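Local coordinates for protein myosin-17 (Arabidopsis thaliana, PDB 7KFL) that probably recognises cargo through this globular tail domain of a plant class XI myosin, a motor expected to carry that cargo along actin, at residues 84-97 and 143-156. Residues are numbered along the deposited sequence; the frame is centred on the assembly and turned at random.
Sequences LLLLLQRTLKATGA and LRQVEAKYPALLFK
L92 drops into a hollow floored by two alanines, and the contact shows how a short strand pair can join the end of one helix to the start of another. Its CB meets A148 CB at 3.7 Å, CD1 reaches on to the A152 carbonyl oxygen, and CD2 lies beside V146 CG2, the two side chains pointing the same way from one face of the sheet; F46 from outside also packs on L92 and V146. Deeper in, L84 and L88 cross the F155 side chain at about a right angle: L84 CD2 sits at the ring edge, 4.2 Å from CZ, while L88 CD1 approaches CE2 obliquely. L143, at the other end, presses CD2 against L87 CD2 and CD1 against R90 CB.

The backbones are stitched in parallel: V146 N donates to T91 O, K93 N to V146 O almost straight (175°), and A148 N to K93 O. Over the opposite face K93 crosses Q145, whose bent chain (chi2 -101°) brings OE1 to 3.3 Å from K93 CE and turns NE2 back to R90 O in a weak hydrogen bond.

Beyond the strands, T95 OG1, set between its own backbone N and carbonyl carbon (chi1 64°), donates to A148 O at 2.7 Å in the carbonyl plane, with L153 CD1 alongside. A valine here would probably leave A148 O without this donor and weaken the tie to the start of helix 150-186. Y150 turns its ring edge to T95 O, and its OH lies 3.3 Å from G96 CA.

The whole is a two-stranded parallel sheet bridging helices 71-89 and 150-186 in the largely helical cargo-binding domain of a class XI myosin.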
loop_
_atom_site.group_PDB
_atom_site.type_symbol
_atom_site.label_atom_id
_atom_site.label_comp_id
_atom_site.label_asym_id
_atom_site.label_seq_id
_atom_site.Cartn_x
_atom_site.Cartn_y
_atom_site.Cartn_z
ATOM N N LEU A 84 -5.546 -16.380 -9.751
ATOM C CA LEU A 84 -6.863 -16.914 -10.191
ATOM C C LEU A 84 -7.557 -15.884 -11.091
ATOM O O LEU A 84 -8.064 -16.288 -12.154
ATOM C CB LEU A 84 -7.738 -17.266 -8.983
ATOM C CG LEU A 84 -9.079 -17.920 -9.321
ATOM C CD1 LEU A 84 -8.939 -18.959 -10.430
ATOM C CD2 LEU A 84 -9.699 -18.555 -8.083
ATOM N N LEU A 85 -7.574 -14.610 -10.678
ATOM C CA LEU A 85 -8.204 -13.497 -11.440
ATOM C C LEU A 85 -7.485 -13.313 -12.783
ATOM O O LEU A 85 -8.179 -13.038 -13.781
ATOM C CB LEU A 85 -8.171 -12.213 -10.605
ATOM C CG LEU A 85 -9.315 -12.065 -9.604
ATOM C CD1 LEU A 85 -8.984 -11.029 -8.543
ATOM C CD2 LEU A 85 -10.615 -11.711 -10.313
ATOM N N LEU A 86 -6.157 -13.461 -12.803
ATOM C CA LEU A 86 -5.318 -13.381 -14.031
ATOM C C LEU A 86 -5.797 -14.441 -15.033
ATOM O O LEU A 86 -5.957 -14.100 -16.220
ATOM C CB LEU A 86 -3.844 -13.574 -13.643
ATOM C CG LEU A 86 -2.791 -13.451 -14.751
ATOM C CD1 LEU A 86 -2.314 -14.818 -15.220
ATOM C CD2 LEU A 86 -3.279 -12.624 -15.930
ATOM N N LEU A 87 -6.049 -15.668 -14.560
ATOM C CA LEU A 87 -6.542 -16.803 -15.387
ATOM C C LEU A 87 -7.964 -16.490 -15.870
ATOM O O LEU A 87 -8.207 -16.612 -17.087
ATOM C CB LEU A 87 -6.507 -18.095 -14.563
ATOM C CG LEU A 87 -5.128 -18.546 -14.084
ATOM C CD1 LEU A 87 -5.248 -19.543 -12.942
ATOM C CD2 LEU A 87 -4.318 -19.136 -15.228
ATOM N N LEU A 88 -8.853 -16.092 -14.952
ATOM C CA LEU A 88 -10.263 -15.707 -15.239
ATOM C C LEU A 88 -10.299 -14.561 -16.260
ATOM O O LEU A 88 -11.145 -14.619 -17.169
ATOM C CB LEU A 88 -10.961 -15.292 -13.939
ATOM C CG LEU A 88 -11.200 -16.400 -12.913
ATOM C CD1 LEU A 88 -12.057 -15.889 -11.766
ATOM C CD2 LEU A 88 -11.845 -17.624 -13.545
ATOM N N GLN A 89 -9.420 -13.563 -16.105
ATOM C CA GLN A 89 -9.339 -12.357 -16.976
ATOM C C GLN A 89 -9.037 -12.772 -18.421
ATOM O O GLN A 89 -9.585 -12.131 -19.335
ATOM C CB GLN A 89 -8.271 -11.390 -16.456
ATOM C CG GLN A 89 -8.022 -10.186 -17.358
ATOM C CD GLN A 89 -9.202 -9.248 -17.439
ATOM O OE1 GLN A 89 -10.048 -9.199 -16.546
ATOM N NE2 GLN A 89 -9.264 -8.480 -18.516
ATOM N N ARG A 90 -8.198 -13.796 -18.615
ATOM C CA ARG A 90 -7.717 -14.256 -19.947
ATOM C C ARG A 90 -8.592 -15.401 -20.477
ATOM O O ARG A 90 -8.328 -15.849 -21.610
ATOM C CB ARG A 90 -6.257 -14.709 -19.855
ATOM C CG ARG A 90 -5.265 -13.592 -19.563
ATOM C CD ARG A 90 -3.838 -14.107 -19.506
ATOM N NE ARG A 90 -2.874 -13.084 -19.112
ATOM C CZ ARG A 90 -1.575 -13.297 -18.900
ATOM N NH1 ARG A 90 -1.059 -14.508 -19.039
ATOM N NH2 ARG A 90 -0.792 -12.294 -18.541
ATOM N N THR A 91 -9.593 -15.851 -19.710
ATOM C CA THR A 91 -10.439 -17.037 -20.021
ATOM C C THR A 91 -11.883 -16.603 -20.315
ATOM O O THR A 91 -12.322 -16.771 -21.468
ATOM C CB THR A 91 -10.376 -18.061 -18.880
ATOM O OG1 THR A 91 -9.026 -18.518 -18.785
ATOM C CG2 THR A 91 -11.295 -19.247 -19.081
ATOM N N LEU A 92 -12.588 -16.076 -19.307
ATOM C CA LEU A 92 -14.048 -15.780 -19.358
ATOM C C LEU A 92 -14.330 -14.717 -20.428
ATOM O O LEU A 92 -13.833 -13.588 -20.277
ATOM C CB LEU A 92 -14.530 -15.298 -17.984
ATOM C CG LEU A 92 -14.224 -16.200 -16.786
ATOM C CD1 LEU A 92 -15.116 -15.841 -15.608
ATOM C CD2 LEU A 92 -14.374 -17.675 -17.128
ATOM N N LYS A 93 -15.093 -15.079 -21.466
ATOM C CA LYS A 93 -15.722 -14.136 -22.433
ATOM C C LYS A 93 -17.077 -13.700 -21.864
ATOM O O LYS A 93 -17.839 -14.582 -21.421
ATOM C CB LYS A 93 -15.914 -14.788 -23.807
ATOM C CG LYS A 93 -14.697 -14.802 -24.725
ATOM C CD LYS A 93 -14.950 -15.559 -26.022
ATOM C CE LYS A 93 -13.744 -15.657 -26.936
ATOM N NZ LYS A 93 -13.822 -14.709 -28.074
ATOM N N ALA A 94 -17.365 -12.394 -21.881
ATOM C CA ALA A 94 -18.594 -11.784 -21.317
ATOM C C ALA A 94 -19.805 -12.162 -22.178
ATOM O O ALA A 94 -19.662 -12.212 -23.417
ATOM C CB ALA A 94 -18.435 -10.287 -21.219
ATOM N N THR A 95 -20.950 -12.414 -21.532
ATOM C CA THR A 95 -22.243 -12.779 -22.174
ATOM C C THR A 95 -23.373 -11.955 -21.546
ATOM O O THR A 95 -23.188 -11.455 -20.418
ATOM C CB THR A 95 -22.522 -14.285 -22.057
ATOM O OG1 THR A 95 -22.665 -14.624 -20.677
ATOM C CG2 THR A 95 -21.433 -15.135 -22.674
ATOM N N GLY A 96 -24.495 -11.827 -22.262
ATOM C CA GLY A 96 -25.697 -11.101 -21.811
ATOM C C GLY A 96 -25.471 -9.600 -21.791
ATOM O O GLY A 96 -24.965 -9.066 -22.800
ATOM N N ALA A 97 -25.823 -8.950 -20.676
ATOM C CA ALA A 97 -25.789 -7.482 -20.484
ATOM C C ALA A 97 -24.439 -6.914 -20.942
ATOM O O ALA A 97 -24.449 -5.942 -21.718
ATOM C CB ALA A 97 -26.071 -7.148 -19.039
ATOM N N LEU A 143 -4.131 -21.430 -22.070
ATOM C CA LEU A 143 -5.478 -20.883 -21.747
ATOM C C LEU A 143 -6.310 -20.758 -23.030
ATOM O O LEU A 143 -5.781 -20.226 -24.026
ATOM C CB LEU A 143 -5.331 -19.517 -21.064
ATOM C CG LEU A 143 -4.549 -19.497 -19.749
ATOM C CD1 LEU A 143 -4.524 -18.094 -19.163
ATOM C CD2 LEU A 143 -5.128 -20.480 -18.742
ATOM N N ARG A 144 -7.559 -21.232 -22.987
ATOM C CA ARG A 144 -8.542 -21.148 -24.101
ATOM C C ARG A 144 -9.816 -20.472 -23.581
ATOM O O ARG A 144 -10.265 -20.828 -22.472
ATOM C CB ARG A 144 -8.814 -22.538 -24.691
ATOM C CG ARG A 144 -9.346 -23.559 -23.695
ATOM C CD ARG A 144 -9.258 -24.985 -24.208
ATOM N NE ARG A 144 -9.416 -25.953 -23.128
ATOM C CZ ARG A 144 -10.571 -26.272 -22.543
ATOM N NH1 ARG A 144 -11.704 -25.705 -22.924
ATOM N NH2 ARG A 144 -10.584 -27.165 -21.567
ATOM N N GLN A 145 -10.357 -19.523 -24.353
ATOM C CA GLN A 145 -11.527 -18.683 -23.978
ATOM C C GLN A 145 -12.775 -19.567 -23.869
ATOM O O GLN A 145 -12.957 -20.438 -24.741
ATOM C CB GLN A 145 -11.753 -17.578 -25.012
ATOM C CG GLN A 145 -10.598 -16.591 -25.133
ATOM C CD GLN A 145 -10.855 -15.295 -24.404
ATOM O OE1 GLN A 145 -11.389 -14.340 -24.964
ATOM N NE2 GLN A 145 -10.461 -15.243 -23.141
ATOM N N VAL A 146 -13.588 -19.350 -22.830
ATOM C CA VAL A 146 -14.935 -19.974 -22.654
ATOM C C VAL A 146 -15.948 -18.839 -22.461
ATOM O O VAL A 146 -15.636 -17.899 -21.705
ATOM C CB VAL A 146 -14.960 -20.981 -21.485
ATOM C CG1 VAL A 146 -13.706 -21.844 -21.456
ATOM C CG2 VAL A 146 -15.171 -20.313 -20.132
ATOM N N GLU A 147 -17.097 -18.905 -23.142
ATOM C CA GLU A 147 -18.207 -17.930 -22.969
ATOM C C GLU A 147 -18.847 -18.193 -21.602
ATOM O O GLU A 147 -19.657 -19.132 -21.494
ATOM C CB GLU A 147 -19.203 -18.010 -24.129
ATOM C CG GLU A 147 -18.633 -17.510 -25.448
ATOM C CD GLU A 147 -19.662 -17.199 -26.524
ATOM O OE1 GLU A 147 -20.510 -16.315 -26.289
ATOM O OE2 GLU A 147 -19.614 -17.841 -27.596
ATOM N N ALA A 148 -18.453 -17.405 -20.598
ATOM C CA ALA A 148 -18.843 -17.558 -19.177
ATOM C C ALA A 148 -20.333 -17.249 -19.010
ATOM O O ALA A 148 -20.794 -16.236 -19.569
ATOM C CB ALA A 148 -18.001 -16.650 -18.316
ATOM N N LYS A 149 -21.047 -18.097 -18.263
ATOM C CA LYS A 149 -22.458 -17.878 -17.853
ATOM C C LYS A 149 -22.467 -16.994 -16.602
ATOM O O LYS A 149 -21.377 -16.659 -16.111
ATOM C CB LYS A 149 -23.159 -19.223 -17.642
ATOM C CG LYS A 149 -23.277 -20.095 -18.887
ATOM C CD LYS A 149 -24.039 -19.448 -20.030
ATOM C CE LYS A 149 -24.135 -20.329 -21.258
ATOM N NZ LYS A 149 -22.862 -20.352 -22.017
ATOM N N TYR A 150 -23.657 -16.625 -16.117
ATOM C CA TYR A 150 -23.868 -15.533 -15.128
ATOM C C TYR A 150 -23.227 -15.877 -13.784
ATOM O O TYR A 150 -22.648 -14.997 -13.155
ATOM C CB TYR A 150 -25.356 -15.183 -15.015
ATOM C CG TYR A 150 -25.949 -14.586 -16.269
ATOM C CD1 TYR A 150 -25.214 -13.722 -17.067
ATOM C CD2 TYR A 150 -27.248 -14.877 -16.658
ATOM C CE1 TYR A 150 -25.748 -13.168 -18.218
ATOM C CE2 TYR A 150 -27.797 -14.332 -17.807
ATOM C CZ TYR A 150 -27.043 -13.476 -18.590
ATOM O OH TYR A 150 -27.566 -12.930 -19.724
ATOM N N PRO A 151 -23.288 -17.134 -13.287
ATOM C CA PRO A 151 -22.604 -17.483 -12.040
ATOM C C PRO A 151 -21.098 -17.172 -12.069
ATOM O O PRO A 151 -20.575 -16.721 -11.063
ATOM C CB PRO A 151 -22.831 -18.996 -11.910
ATOM C CG PRO A 151 -24.098 -19.246 -12.696
ATOM C CD PRO A 151 -24.034 -18.269 -13.853
ATOM N N ALA A 152 -20.453 -17.405 -13.217
ATOM C CA ALA A 152 -18.993 -17.265 -13.427
ATOM C C ALA A 152 -18.593 -15.786 -13.505
ATOM O O ALA A 152 -17.518 -15.445 -12.977
ATOM C CB ALA A 152 -18.585 -18.008 -14.675
ATOM N N LEU A 153 -19.407 -14.948 -14.154
ATOM C CA LEU A 153 -19.141 -13.490 -14.315
ATOM C C LEU A 153 -19.288 -12.792 -12.958
ATOM O O LEU A 153 -18.501 -11.857 -12.693
ATOM C CB LEU A 153 -20.104 -12.895 -15.347
ATOM C CG LEU A 153 -19.969 -13.435 -16.770
ATOM C CD1 LEU A 153 -21.081 -12.896 -17.655
ATOM C CD2 LEU A 153 -18.607 -13.102 -17.364
ATOM N N LEU A 154 -20.255 -13.228 -12.142
ATOM C CA LEU A 154 -20.471 -12.723 -10.759
ATOM C C LEU A 154 -19.261 -13.091 -9.895
ATOM O O LEU A 154 -18.873 -12.268 -9.043
ATOM C CB LEU A 154 -21.752 -13.327 -10.176
ATOM C CG LEU A 154 -22.111 -12.866 -8.762
ATOM C CD1 LEU A 154 -22.450 -11.384 -8.743
ATOM C CD2 LEU A 154 -23.263 -13.679 -8.193
ATOM N N PHE A 155 -18.703 -14.288 -10.106
ATOM C CA PHE A 155 -17.558 -14.838 -9.332
ATOM C C PHE A 155 -16.308 -13.986 -9.572
ATOM O O PHE A 155 -15.621 -13.653 -8.586
ATOM C CB PHE A 155 -17.295 -16.299 -9.700
ATOM C CG PHE A 155 -16.070 -16.881 -9.044
ATOM C CD1 PHE A 155 -16.012 -17.042 -7.667
ATOM C CD2 PHE A 155 -14.968 -17.258 -9.799
ATOM C CE1 PHE A 155 -14.881 -17.573 -7.063
ATOM C CE2 PHE A 155 -13.841 -17.790 -9.192
ATOM C CZ PHE A 155 -13.798 -17.946 -7.827
ATOM N N LYS A 156 -16.011 -13.658 -10.835
ATOM C CA LYS A 156 -14.864 -12.787 -11.214
ATOM C C LYS A 156 -15.005 -11.443 -10.489
ATOM O O LYS A 156 -14.005 -10.957 -9.939
ATOM C CB LYS A 156 -14.797 -12.601 -12.734
ATOM C CG LYS A 156 -13.772 -11.579 -13.206
ATOM C CD LYS A 156 -13.329 -11.776 -14.638
ATOM C CE LYS A 156 -12.811 -10.505 -15.276
ATOM N NZ LYS A 156 -13.920 -9.612 -15.695
#